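Local coordinates for glucose-6-phosphate isomerase (Thermus thermophilus, PDB 1ZZG), which probably catalyses the reversible isomerisation of glucose 6-phosphate to fructose 6-phosphate, a shared step of glycolysis and gluconeogenesis, at residues A[43-47]-A[379-383]; A[26-30]-A[386-391]; A[122-126]-A[180-186]. One frame throughout, in Å; residues are numbered along the deposited sequence.

Interaction 1: residues A[43-47]-A[379-383]; sequences WMDLP and QHLMW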
ATOM      1  N   TRP A  43     -13.273 -20.517  -9.223  1.00 19.29           N
ATOM      2  CA  TRP A  43     -13.541 -19.079  -9.213  1.00 20.64           C
ATOM      3  C   TRP A  43     -14.372 -18.634 -10.415  1.00 20.14           C
ATOM      4  O   TRP A  43     -14.936 -17.541 -10.417  1.00 22.25           O
ATOM      5  CB  TRP A  43     -12.235 -18.284  -9.167  1.00 18.47           C
ATOM      6  CG  TRP A  43     -11.229 -18.724 -10.173  1.00 20.64           C
ATOM      7  CD1 TRP A  43     -10.253 -19.663 -10.001  1.00 21.41           C
ATOM      8  CD2 TRP A  43     -11.116 -18.269 -11.525  1.00 19.48           C
ATOM      9  NE1 TRP A  43      -9.538 -19.821 -11.164  1.00 22.03           N
ATOM     10  CE2 TRP A  43     -10.047 -18.977 -12.116  1.00 21.42           C
ATOM     11  CE3 TRP A  43     -11.814 -17.329 -12.295  1.00 21.54           C
ATOM     12  CZ2 TRP A  43      -9.660 -18.777 -13.443  1.00 20.80           C
ATOM     13  CZ3 TRP A  43     -11.429 -17.130 -13.617  1.00 22.08           C
ATOM     14  CH2 TRP A  43     -10.361 -17.851 -14.176  1.00 22.12           C
ATOM     15  N   MET A  44     -14.452 -19.478 -11.437  1.00 20.84           N
ATOM     16  CA  MET A  44     -15.247 -19.144 -12.616  1.00 21.93           C
ATOM     17  C   MET A  44     -16.729 -19.313 -12.293  1.00 22.42           C
ATOM     18  O   MET A  44     -17.583 -18.648 -12.878  1.00 22.72           O
ATOM     19  CB  MET A  44     -14.906 -20.073 -13.783  1.00 21.28           C
ATOM     20  CG  MET A  44     -13.456 -20.057 -14.226  1.00 21.91           C
ATOM     21  SD  MET A  44     -13.175 -21.301 -15.518  1.00 24.85           S
ATOM     22  CE  MET A  44     -11.453 -21.020 -15.893  1.00 20.38           C
ATOM     23  N   ASP A  45     -17.023 -20.196 -11.343  1.00 21.65           N
ATOM     24  CA  ASP A  45     -18.403 -20.500 -10.978  1.00 22.86           C
ATOM     25  C   ASP A  45     -19.009 -19.694  -9.836  1.00 23.49           C
ATOM     26  O   ASP A  45     -20.230 -19.662  -9.681  1.00 23.51           O
ATOM     27  CB  ASP A  45     -18.507 -21.991 -10.670  1.00 24.10           C
ATOM     28  CG  ASP A  45     -17.858 -22.846 -11.750  1.00 28.58           C
ATOM     29  OD1 ASP A  45     -18.305 -22.772 -12.915  1.00 29.90           O
ATOM     30  OD2 ASP A  45     -16.891 -23.576 -11.439  1.00 28.55           O
ATOM     31  N   LEU A  46     -18.169 -19.042  -9.038  1.00 22.30           N
ATOM     32  CA  LEU A  46     -18.664 -18.243  -7.921  1.00 23.74           C
ATOM     33  C   LEU A  46     -19.746 -17.229  -8.305  1.00 24.78           C
ATOM     34  O   LEU A  46     -20.691 -17.014  -7.548  1.00 25.85           O
ATOM     35  CB  LEU A  46     -17.505 -17.518  -7.230  1.00 21.77           C
ATOM     36  CG  LEU A  46     -16.501 -18.408  -6.499  1.00 22.40           C
ATOM     37  CD1 LEU A  46     -15.358 -17.546  -5.974  1.00 19.13           C
ATOM     38  CD2 LEU A  46     -17.188 -19.144  -5.352  1.00 23.76           C
ATOM     39  N   PRO A  47     -19.626 -16.593  -9.485  1.00 26.13           N
ATOM     40  CA  PRO A  47     -20.647 -15.612  -9.883  1.00 28.04           C
ATOM     41  C   PRO A  47     -22.032 -16.228 -10.098  1.00 29.90           C
ATOM     42  O   PRO A  47     -23.043 -15.524 -10.061  1.00 31.34           O
ATOM     43  CB  PRO A  47     -20.081 -15.021 -11.178  1.00 27.21           C
ATOM     44  CG  PRO A  47     -18.585 -15.225 -11.041  1.00 27.82           C
ATOM     45  CD  PRO A  47     -18.515 -16.612 -10.452  1.00 26.83           C
ATOM     46  N   GLN A 379     -13.027  -9.978 -11.691  1.00 17.62           N
ATOM     47  CA  GLN A 379     -13.190 -11.256 -12.386  1.00 19.22           C
ATOM     48  C   GLN A 379     -12.407 -11.229 -13.706  1.00 19.97           C
ATOM     49  O   GLN A 379     -11.852 -12.244 -14.135  1.00 20.37           O
ATOM     50  CB  GLN A 379     -14.673 -11.531 -12.664  1.00 19.07           C
ATOM     51  CG  GLN A 379     -14.943 -12.931 -13.233  1.00 19.91           C
ATOM     52  CD  GLN A 379     -14.902 -14.018 -12.173  1.00 20.29           C
ATOM     53  OE1 GLN A 379     -14.485 -13.782 -11.042  1.00 21.19           O
ATOM     54  NE2 GLN A 379     -15.334 -15.222 -12.538  1.00 20.30           N
ATOM     55  N   HIS A 380     -12.374 -10.061 -14.341  1.00 19.33           N
ATOM     56  CA  HIS A 380     -11.647  -9.870 -15.597  1.00 20.90           C
ATOM     57  C   HIS A 380     -10.164 -10.149 -15.380  1.00 21.57           C
ATOM     58  O   HIS A 380      -9.521 -10.813 -16.194  1.00 23.30           O
ATOM     59  CB  HIS A 380     -11.828  -8.424 -16.088  1.00 22.36           C
ATOM     60  CG  HIS A 380     -10.888  -8.028 -17.188  1.00 24.64           C
ATOM     61  ND1 HIS A 380     -11.305  -7.807 -18.483  1.00 25.03           N
ATOM     62  CD2 HIS A 380      -9.550  -7.802 -17.180  1.00 24.53           C
ATOM     63  CE1 HIS A 380     -10.265  -7.465 -19.225  1.00 25.43           C
ATOM     64  NE2 HIS A 380      -9.190  -7.454 -18.459  1.00 25.92           N
ATOM     65  N   LEU A 381      -9.621  -9.624 -14.284  1.00 20.29           N
ATOM     66  CA  LEU A 381      -8.210  -9.807 -13.974  1.00 17.47           C
ATOM     67  C   LEU A 381      -7.880 -11.250 -13.627  1.00 18.51           C
ATOM     68  O   LEU A 381      -6.790 -11.736 -13.940  1.00 19.18           O
ATOM     69  CB  LEU A 381      -7.792  -8.866 -12.842  1.00 17.36           C
ATOM     70  CG  LEU A 381      -7.834  -7.398 -13.289  1.00 18.26           C
ATOM     71  CD1 LEU A 381      -7.688  -6.473 -12.094  1.00 17.54           C
ATOM     72  CD2 LEU A 381      -6.727  -7.145 -14.310  1.00 17.75           C
ATOM     73  N   MET A 382      -8.815 -11.944 -12.986  1.00 18.44           N
ATOM     74  CA  MET A 382      -8.571 -13.336 -12.655  1.00 20.28           C
ATOM     75  C   MET A 382      -8.486 -14.139 -13.956  1.00 20.13           C
ATOM     76  O   MET A 382      -7.645 -15.026 -14.076  1.00 20.57           O
ATOM     77  CB  MET A 382      -9.665 -13.872 -11.723  1.00 18.87           C
ATOM     78  CG  MET A 382      -9.512 -13.343 -10.298  1.00 21.14           C
ATOM     79  SD  MET A 382     -10.653 -14.040  -9.063  1.00 24.07           S
ATOM     80  CE  MET A 382     -11.990 -12.840  -9.121  1.00 20.97           C
ATOM     81  N   TRP A 383      -9.340 -13.818 -14.929  1.00 20.52           N
ATOM     82  CA  TRP A 383      -9.306 -14.508 -16.220  1.00 21.19           C
ATOM     83  C   TRP A 383      -7.995 -14.175 -16.924  1.00 21.30           C
ATOM     84  O   TRP A 383      -7.325 -15.056 -17.462  1.00 20.98           O
ATOM     85  CB  TRP A 383     -10.469 -14.077 -17.114  1.00 21.40           C
ATOM     86  CG  TRP A 383     -11.731 -14.822 -16.870  1.00 21.56           C
ATOM     87  CD1 TRP A 383     -12.819 -14.386 -16.173  1.00 23.11           C
ATOM     88  CD2 TRP A 383     -12.055 -16.136 -17.344  1.00 22.71           C
ATOM     89  NE1 TRP A 383     -13.809 -15.346 -16.187  1.00 24.55           N
ATOM     90  CE2 TRP A 383     -13.365 -16.430 -16.899  1.00 23.00           C
ATOM     91  CE3 TRP A 383     -11.366 -17.094 -18.106  1.00 21.33           C
ATOM     92  CZ2 TRP A 383     -14.004 -17.641 -17.189  1.00 22.87           C
ATOM     93  CZ3 TRP A 383     -12.005 -18.304 -18.397  1.00 20.11           C
ATOM     94  CH2 TRP A 383     -13.309 -18.562 -17.936  1.00 19.79           C
TER
HETATM   95  O   HOH W   1     -14.927 -15.303  -8.827  1.00 19.96           O
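Trp-43 and Met-382 face each other with their CA atoms 8.3 Å apart, where the loop 43-47, turning into a 3-10 segment at Leu-46, runs past the helical residues 379-383. The six-membered ring of Trp-43 directs its edge at the face of Trp-383, the planes at 78° and CZ3 of Trp-43 lying 3.9 Å from CE2 of Trp-383, a T-shaped stack. CB of Met-382 packs over one face of the Trp-43 indole, and CG of Met-44 lies against the opposite face. The extended chain of Met-44 continues to the benzo end of Trp-383, where SD approaches CH2 at 3.7 Å in an oblique Met-aromatic contact.

The polar link is made by Gln-379. Bent at chi2 (78°), its chain presents the amide to the loop, and NE2 donates an almost straight bond of 3.2 Å to Trp-43 O, which lies nearly in the amide plane. A water donates to both Trp-43 O and Gln-379 OE1. Asn-217 accepts from Gln-379 NE2 and Trp-383 NE1, tying in helix 206-221. The arrangement is a buried T-shaped tryptophan pair flanked by Met-aromatic contacts, joining the loop before helix 52-61 to helix 371-391.

Interaction 2: residues A[26-30]-A[386-391]; sequences ARRRL and AFLGEL
Ala-26 and Glu-390 mark the crossing of helix 20-32 with the last turns of helix 371-391, with their CA atoms only 5.3 Å apart. The axes of segments 26-30 and 386-391 approach to 8.6 Å at an angle of 106°, so the two meet close to perpendicular.

The apolar contacts spread to both sides of this point. At one end CB of Ala-26 touches CD2 of Leu-391 at 3.7 Å. At the other, Leu-30, with chi1 at 177° turning CG away from its backbone nitrogen, extends its CD2 methyl between two partners: CB of Ala-386 at 3.7 Å and CE1 of Phe-387 at 3.8 Å. The phenyl ring also runs alongside the aliphatic part of Arg-27, both side chains pointing the same way and CB and CG of the arginine packing by CE1. The guanidinium of Arg-27 continues to the carbonyl groups of Ala-220 and Ala-222. Glu-390, bent at chi2 (-53°), folds over the first helix in van der Waals contact, CG 3.4 Å from Ala-26 O and OE1 beside CB of Arg-29.

This is a nearly orthogonal helix packing, in which the small Ala-26 at the crossing is consistent with the close approach; it sets the N-terminal helix 20-32 against the C-terminal end of helix 371-391.

Among the polar interactions, the carboxylate of Glu-390 and the guanidinium of Arg-29 do not touch; a water bridges them, accepting from Arg-29 NH1 in the guanidinium plane and donating to Glu-390 OE1 and Glu-390 O. Lys-33 forms a salt bridge to Glu-390 OE2, while Glu-25 pairs with Arg-29 NE.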
ATOM      1  N   ALA A  26      -4.651 -20.762 -25.843  1.00 25.85           N
ATOM      2  CA  ALA A  26      -4.461 -20.551 -24.412  1.00 23.64           C
ATOM      3  C   ALA A  26      -5.822 -20.701 -23.724  1.00 23.44           C
ATOM      4  O   ALA A  26      -5.941 -21.373 -22.694  1.00 21.20           O
ATOM      5  CB  ALA A  26      -3.878 -19.160 -24.155  1.00 24.89           C
ATOM      6  N   ARG A  27      -6.851 -20.087 -24.307  1.00 21.65           N
ATOM      7  CA  ARG A  27      -8.200 -20.174 -23.746  1.00 23.61           C
ATOM      8  C   ARG A  27      -8.732 -21.612 -23.763  1.00 23.91           C
ATOM      9  O   ARG A  27      -9.300 -22.085 -22.772  1.00 24.09           O
ATOM     10  CB  ARG A  27      -9.166 -19.248 -24.504  1.00 23.52           C
ATOM     11  CG  ARG A  27     -10.632 -19.463 -24.136  1.00 21.17           C
ATOM     12  CD  ARG A  27     -11.527 -18.285 -24.543  1.00 21.34           C
ATOM     13  NE  ARG A  27     -11.615 -18.093 -25.992  1.00 22.51           N
ATOM     14  CZ  ARG A  27     -12.304 -17.112 -26.570  1.00 23.17           C
ATOM     15  NH1 ARG A  27     -12.965 -16.231 -25.823  1.00 20.31           N
ATOM     16  NH2 ARG A  27     -12.327 -17.004 -27.892  1.00 22.08           N
ATOM     17  N   ARG A  28      -8.549 -22.306 -24.883  1.00 23.90           N
ATOM     18  CA  ARG A  28      -9.008 -23.692 -24.996  1.00 23.60           C
ATOM     19  C   ARG A  28      -8.348 -24.555 -23.910  1.00 22.35           C
ATOM     20  O   ARG A  28      -9.017 -25.335 -23.225  1.00 21.16           O
ATOM     21  CB  ARG A  28      -8.663 -24.260 -26.383  1.00 25.83           C
ATOM     22  CG  ARG A  28      -9.252 -25.649 -26.662  1.00 24.77           C
ATOM     23  CD  ARG A  28      -8.460 -26.392 -27.742  1.00 23.16           C
ATOM     24  NE  ARG A  28      -7.095 -26.677 -27.299  1.00 21.85           N
ATOM     25  CZ  ARG A  28      -6.776 -27.541 -26.341  1.00 22.99           C
ATOM     26  NH1 ARG A  28      -7.717 -28.230 -25.714  1.00 23.74           N
ATOM     27  NH2 ARG A  28      -5.511 -27.695 -25.982  1.00 23.86           N
ATOM     28  N   ARG A  29      -7.034 -24.418 -23.758  1.00 23.21           N
ATOM     29  CA  ARG A  29      -6.308 -25.189 -22.755  1.00 23.10           C
ATOM     30  C   ARG A  29      -6.869 -24.969 -21.357  1.00 23.45           C
ATOM     31  O   ARG A  29      -6.976 -25.910 -20.567  1.00 24.12           O
ATOM     32  CB  ARG A  29      -4.824 -24.822 -22.754  1.00 24.54           C
ATOM     33  CG  ARG A  29      -4.061 -25.296 -23.971  1.00 28.41           C
ATOM     34  CD  ARG A  29      -2.574 -25.018 -23.829  1.00 29.71           C
ATOM     35  NE  ARG A  29      -1.835 -25.501 -24.994  1.00 33.49           N
ATOM     36  CZ  ARG A  29      -0.509 -25.566 -25.070  1.00 37.22           C
ATOM     37  NH1 ARG A  29       0.240 -25.178 -24.043  1.00 35.55           N
ATOM     38  NH2 ARG A  29       0.072 -26.029 -26.171  1.00 37.44           N
ATOM     39  N   LEU A  30      -7.217 -23.725 -21.048  1.00 22.71           N
ATOM     40  CA  LEU A  30      -7.761 -23.405 -19.733  1.00 22.96           C
ATOM     41  C   LEU A  30      -9.140 -24.032 -19.539  1.00 22.64           C
ATOM     42  O   LEU A  30      -9.399 -24.684 -18.522  1.00 22.45           O
ATOM     43  CB  LEU A  30      -7.857 -21.887 -19.554  1.00 22.03           C
ATOM     44  CG  LEU A  30      -8.482 -21.398 -18.239  1.00 24.23           C
ATOM     45  CD1 LEU A  30      -7.596 -21.785 -17.056  1.00 22.08           C
ATOM     46  CD2 LEU A  30      -8.669 -19.885 -18.296  1.00 20.92           C
ATOM     47  N   ALA A 386      -5.376 -16.233 -15.422  1.00 21.58           N
ATOM     48  CA  ALA A 386      -5.470 -17.650 -15.777  1.00 21.67           C
ATOM     49  C   ALA A 386      -5.006 -17.860 -17.225  1.00 21.39           C
ATOM     50  O   ALA A 386      -4.295 -18.823 -17.518  1.00 22.09           O
ATOM     51  CB  ALA A 386      -6.907 -18.158 -15.590  1.00 21.65           C
ATOM     52  N   PHE A 387      -5.401 -16.966 -18.128  1.00 20.71           N
ATOM     53  CA  PHE A 387      -4.973 -17.084 -19.525  1.00 22.54           C
ATOM     54  C   PHE A 387      -3.446 -16.996 -19.607  1.00 23.18           C
ATOM     55  O   PHE A 387      -2.803 -17.754 -20.344  1.00 21.47           O
ATOM     56  CB  PHE A 387      -5.598 -15.980 -20.399  1.00 21.95           C
ATOM     57  CG  PHE A 387      -7.080 -16.158 -20.663  1.00 22.75           C
ATOM     58  CD1 PHE A 387      -7.605 -17.413 -20.972  1.00 22.45           C
ATOM     59  CD2 PHE A 387      -7.941 -15.060 -20.642  1.00 21.86           C
ATOM     60  CE1 PHE A 387      -8.971 -17.577 -21.258  1.00 20.61           C
ATOM     61  CE2 PHE A 387      -9.305 -15.209 -20.925  1.00 21.96           C
ATOM     62  CZ  PHE A 387      -9.820 -16.471 -21.235  1.00 22.02           C
ATOM     63  N   LEU A 388      -2.868 -16.060 -18.855  1.00 22.99           N
ATOM     64  CA  LEU A 388      -1.418 -15.901 -18.831  1.00 23.62           C
ATOM     65  C   LEU A 388      -0.737 -17.162 -18.296  1.00 23.99           C
ATOM     66  O   LEU A 388       0.394 -17.478 -18.671  1.00 25.66           O
ATOM     67  CB  LEU A 388      -1.028 -14.689 -17.979  1.00 22.33           C
ATOM     68  CG  LEU A 388      -1.193 -13.351 -18.697  1.00 24.24           C
ATOM     69  CD1 LEU A 388      -0.983 -12.185 -17.733  1.00 24.92           C
ATOM     70  CD2 LEU A 388      -0.193 -13.300 -19.847  1.00 23.16           C
ATOM     71  N   GLY A 389      -1.425 -17.884 -17.419  1.00 24.18           N
ATOM     72  CA  GLY A 389      -0.851 -19.112 -16.891  1.00 23.79           C
ATOM     73  C   GLY A 389      -0.597 -20.087 -18.029  1.00 25.76           C
ATOM     74  O   GLY A 389       0.389 -20.832 -18.022  1.00 26.30           O
ATOM     75  N   GLU A 390      -1.491 -20.083 -19.015  1.00 26.35           N
ATOM     76  CA  GLU A 390      -1.354 -20.960 -20.171  1.00 24.69           C
ATOM     77  C   GLU A 390      -0.296 -20.423 -21.134  1.00 25.76           C
ATOM     78  O   GLU A 390       0.540 -21.178 -21.632  1.00 25.11           O
ATOM     79  CB  GLU A 390      -2.694 -21.089 -20.912  1.00 25.17           C
ATOM     80  CG  GLU A 390      -3.815 -21.745 -20.106  1.00 26.25           C
ATOM     81  CD  GLU A 390      -3.414 -23.093 -19.523  1.00 26.86           C
ATOM     82  OE1 GLU A 390      -2.503 -23.739 -20.086  1.00 26.42           O
ATOM     83  OE2 GLU A 390      -4.020 -23.514 -18.513  1.00 28.04           O
ATOM     84  N   LEU A 391      -0.339 -19.121 -21.401  1.00 25.24           N
ATOM     85  CA  LEU A 391       0.623 -18.503 -22.308  1.00 25.92           C
ATOM     86  C   LEU A 391       2.060 -18.643 -21.820  1.00 26.48           C
ATOM     87  O   LEU A 391       2.980 -18.757 -22.627  1.00 27.21           O
ATOM     88  CB  LEU A 391       0.294 -17.021 -22.506  1.00 25.86           C
ATOM     89  CG  LEU A 391      -0.995 -16.694 -23.267  1.00 27.05           C
ATOM     90  CD1 LEU A 391      -1.288 -15.211 -23.149  1.00 27.99           C
ATOM     91  CD2 LEU A 391      -0.854 -17.098 -24.734  1.00 25.04           C
TER
HETATM   92  O   HOH W   2      -0.195 -23.893 -21.577  1.00 25.69           O

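Interaction 3: residues A[122-126]-A[180-186]; sequences AVSKS and IPKEVGG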
ATOM      1  N   ALA A 122     -12.962 -15.724  11.443  1.00 23.55           N
ATOM      2  CA  ALA A 122     -11.695 -16.399  11.182  1.00 22.95           C
ATOM      3  C   ALA A 122     -11.758 -16.975   9.774  1.00 23.76           C
ATOM      4  O   ALA A 122     -12.559 -17.871   9.493  1.00 23.22           O
ATOM      5  CB  ALA A 122     -11.472 -17.504  12.189  1.00 24.44           C
ATOM      6  N   VAL A 123     -10.899 -16.467   8.897  1.00 23.08           N
ATOM      7  CA  VAL A 123     -10.882 -16.892   7.505  1.00 22.39           C
ATOM      8  C   VAL A 123      -9.574 -17.547   7.085  1.00 22.20           C
ATOM      9  O   VAL A 123      -8.502 -16.948   7.201  1.00 21.62           O
ATOM     10  CB  VAL A 123     -11.132 -15.691   6.569  1.00 23.11           C
ATOM     11  CG1 VAL A 123     -11.416 -16.189   5.155  1.00 23.06           C
ATOM     12  CG2 VAL A 123     -12.289 -14.841   7.100  1.00 22.87           C
ATOM     13  N   SER A 124      -9.675 -18.776   6.585  1.00 21.49           N
ATOM     14  CA  SER A 124      -8.513 -19.531   6.114  1.00 23.02           C
ATOM     15  C   SER A 124      -8.992 -20.726   5.294  1.00 25.08           C
ATOM     16  O   SER A 124      -9.806 -21.519   5.771  1.00 24.35           O
ATOM     17  CB  SER A 124      -7.680 -20.030   7.297  1.00 22.87           C
ATOM     18  OG  SER A 124      -6.613 -20.850   6.843  1.00 23.46           O
ATOM     19  N   LYS A 125      -8.494 -20.861   4.066  1.00 24.16           N
ATOM     20  CA  LYS A 125      -8.903 -21.976   3.217  1.00 26.59           C
ATOM     21  C   LYS A 125      -8.437 -23.307   3.803  1.00 26.42           C
ATOM     22  O   LYS A 125      -9.241 -24.215   3.999  1.00 25.72           O
ATOM     23  CB  LYS A 125      -8.344 -21.820   1.796  1.00 28.47           C
ATOM     24  CG  LYS A 125      -8.745 -22.964   0.869  1.00 27.59           C
ATOM     25  CD  LYS A 125      -8.166 -22.798  -0.532  1.00 28.53           C
ATOM     26  CE  LYS A 125      -8.521 -23.987  -1.422  1.00 26.54           C
ATOM     27  NZ  LYS A 125      -9.988 -24.083  -1.657  1.00 24.49           N
ATOM     28  N   SER A 126      -7.141 -23.410   4.088  1.00 26.49           N
ATOM     29  CA  SER A 126      -6.567 -24.632   4.656  1.00 27.79           C
ATOM     30  C   SER A 126      -6.999 -24.764   6.109  1.00 28.35           C
ATOM     31  O   SER A 126      -7.082 -25.871   6.650  1.00 27.78           O
ATOM     32  CB  SER A 126      -5.042 -24.575   4.608  1.00 26.97           C
ATOM     33  OG  SER A 126      -4.563 -23.604   5.524  1.00 29.00           O
ATOM     34  N   ILE A 180     -15.359 -22.088   1.704  1.00 24.31           N
ATOM     35  CA  ILE A 180     -14.533 -21.630   0.604  1.00 23.98           C
ATOM     36  C   ILE A 180     -14.516 -22.918  -0.219  1.00 24.72           C
ATOM     37  O   ILE A 180     -14.025 -23.954   0.246  1.00 24.35           O
ATOM     38  CB  ILE A 180     -13.096 -21.293   1.036  1.00 24.51           C
ATOM     39  CG1 ILE A 180     -13.099 -20.057   1.937  1.00 24.64           C
ATOM     40  CG2 ILE A 180     -12.228 -21.046  -0.203  1.00 25.56           C
ATOM     41  CD1 ILE A 180     -11.720 -19.705   2.494  1.00 20.75           C
ATOM     42  N   PRO A 181     -15.089 -22.885  -1.432  1.00 24.73           N
ATOM     43  CA  PRO A 181     -15.123 -24.077  -2.284  1.00 25.60           C
ATOM     44  C   PRO A 181     -13.755 -24.729  -2.463  1.00 25.26           C
ATOM     45  O   PRO A 181     -12.738 -24.052  -2.607  1.00 24.79           O
ATOM     46  CB  PRO A 181     -15.681 -23.547  -3.603  1.00 25.20           C
ATOM     47  CG  PRO A 181     -16.542 -22.406  -3.171  1.00 24.01           C
ATOM     48  CD  PRO A 181     -15.702 -21.734  -2.115  1.00 24.12           C
ATOM     49  N   LYS A 182     -13.747 -26.055  -2.453  1.00 26.17           N
ATOM     50  CA  LYS A 182     -12.518 -26.815  -2.626  1.00 26.25           C
ATOM     51  C   LYS A 182     -11.725 -26.349  -3.850  1.00 25.21           C
ATOM     52  O   LYS A 182     -10.506 -26.173  -3.779  1.00 24.80           O
ATOM     53  CB  LYS A 182     -12.852 -28.302  -2.770  1.00 28.29           C
ATOM     54  CG  LYS A 182     -11.632 -29.191  -2.948  1.00 32.33           C
ATOM     55  CD  LYS A 182     -12.038 -30.643  -3.163  1.00 37.47           C
ATOM     56  CE  LYS A 182     -10.811 -31.527  -3.325  1.00 41.10           C
ATOM     57  NZ  LYS A 182     -11.178 -32.934  -3.657  1.00 45.03           N
ATOM     58  N   GLU A 183     -12.419 -26.146  -4.966  1.00 24.52           N
ATOM     59  CA  GLU A 183     -11.769 -25.725  -6.213  1.00 25.24           C
ATOM     60  C   GLU A 183     -11.446 -24.230  -6.308  1.00 25.97           C
ATOM     61  O   GLU A 183     -11.060 -23.743  -7.376  1.00 25.65           O
ATOM     62  CB  GLU A 183     -12.626 -26.130  -7.417  1.00 26.01           C
ATOM     63  CG  GLU A 183     -12.839 -27.635  -7.586  1.00 30.11           C
ATOM     64  CD  GLU A 183     -11.539 -28.416  -7.720  1.00 33.12           C
ATOM     65  OE1 GLU A 183     -10.556 -27.867  -8.262  1.00 34.67           O
ATOM     66  OE2 GLU A 183     -11.502 -29.593  -7.297  1.00 33.48           O
ATOM     67  N   VAL A 184     -11.598 -23.509  -5.202  1.00 23.22           N
ATOM     68  CA  VAL A 184     -11.311 -22.072  -5.170  1.00 23.31           C
ATOM     69  C   VAL A 184     -10.071 -21.759  -4.331  1.00 23.27           C
ATOM     70  O   VAL A 184     -10.093 -21.873  -3.104  1.00 22.12           O
ATOM     71  CB  VAL A 184     -12.511 -21.268  -4.594  1.00 21.08           C
ATOM     72  CG1 VAL A 184     -12.129 -19.798  -4.417  1.00 21.46           C
ATOM     73  CG2 VAL A 184     -13.708 -21.387  -5.522  1.00 22.16           C
ATOM     74  N   GLY A 185      -8.993 -21.358  -4.997  1.00 23.81           N
ATOM     75  CA  GLY A 185      -7.773 -21.029  -4.285  1.00 24.84           C
ATOM     76  C   GLY A 185      -7.892 -19.715  -3.527  1.00 25.57           C
ATOM     77  O   GLY A 185      -8.716 -18.863  -3.860  1.00 24.71           O
ATOM     78  N   GLY A 186      -7.063 -19.549  -2.504  1.00 25.02           N
ATOM     79  CA  GLY A 186      -7.096 -18.333  -1.709  1.00 23.90           C
ATOM     80  C   GLY A 186      -7.092 -17.012  -2.465  1.00 23.63           C
ATOM     81  O   GLY A 186      -7.979 -16.181  -2.259  1.00 22.45           O
TER
HETATM   82  O   HOH W   3     -11.409 -24.757   0.400  1.00 25.54           O
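Lys-125 stretches across to Ile-180 and the turn that follows it on a chain extended through chi3 (chi1 to chi3 all near 180°) that bends at chi4 (65°), bringing NZ in among the carbonyl oxygens of Pro-181, Lys-182 and Val-184. There the ammonium group donates to Val-184 O at 2.6 Å and to Lys-182 O at 3.0 Å. In both bonds the nitrogen stands well above the carbonyl plane, 50° and 55° out of it. Pro-181 O is also near, but its angle is poor for a bond from NZ; it accepts instead from Val-184 N, closing the type I beta turn from Pro-181 to Val-184. A water accepts a further bond from Lys-125 NZ and donates to Ile-180 O. The lysine charge thus lies among the oxygens of the turn, which probably stabilise it.

Ile-180 supports the methylene chain from beside it. Its CD1 meets CA of Lys-125 at 3.7 Å, and CG2 lies near CG and NZ, the two side chains crossing at a slant.

Val-123 and Ile-180 both lean on Val-194 of helix 193-201 and on Thr-158 of strand 155-159. The contact thus lies at the C-terminal ends of the strands of the five-stranded parallel sheet, where the residues following strand 118-124 meet the loop after strand 176-179, with strand 155-159 between them.

Loop 43-47 of interaction 1 lies between interactions 2 and 3. Interactions 1 and 2 share helix 371-391, their centres 14 Å apart, and pack directly, with Trp-43 CZ2 3.5 Å from Ala-386 CB and Trp-383 CZ3 3.7 Å from Leu-30 CD2. On the other flank, Trp-43 N lies 3.8 Å from Val-184 CG2 of interaction 3, and Leu-46 meets Pro-181. Interactions 2 and 3 do not touch, their nearest atoms being about 10 Å apart. Interaction 3 comes nearest the predicted active site: Gly-186 lies about 7 Å from the side chain of Glu-267, the likely proton donor, against about 12 Å for Met-382, and Ser-124 about 9 Å from Lys-406, also a predicted active-site residue, between side chains.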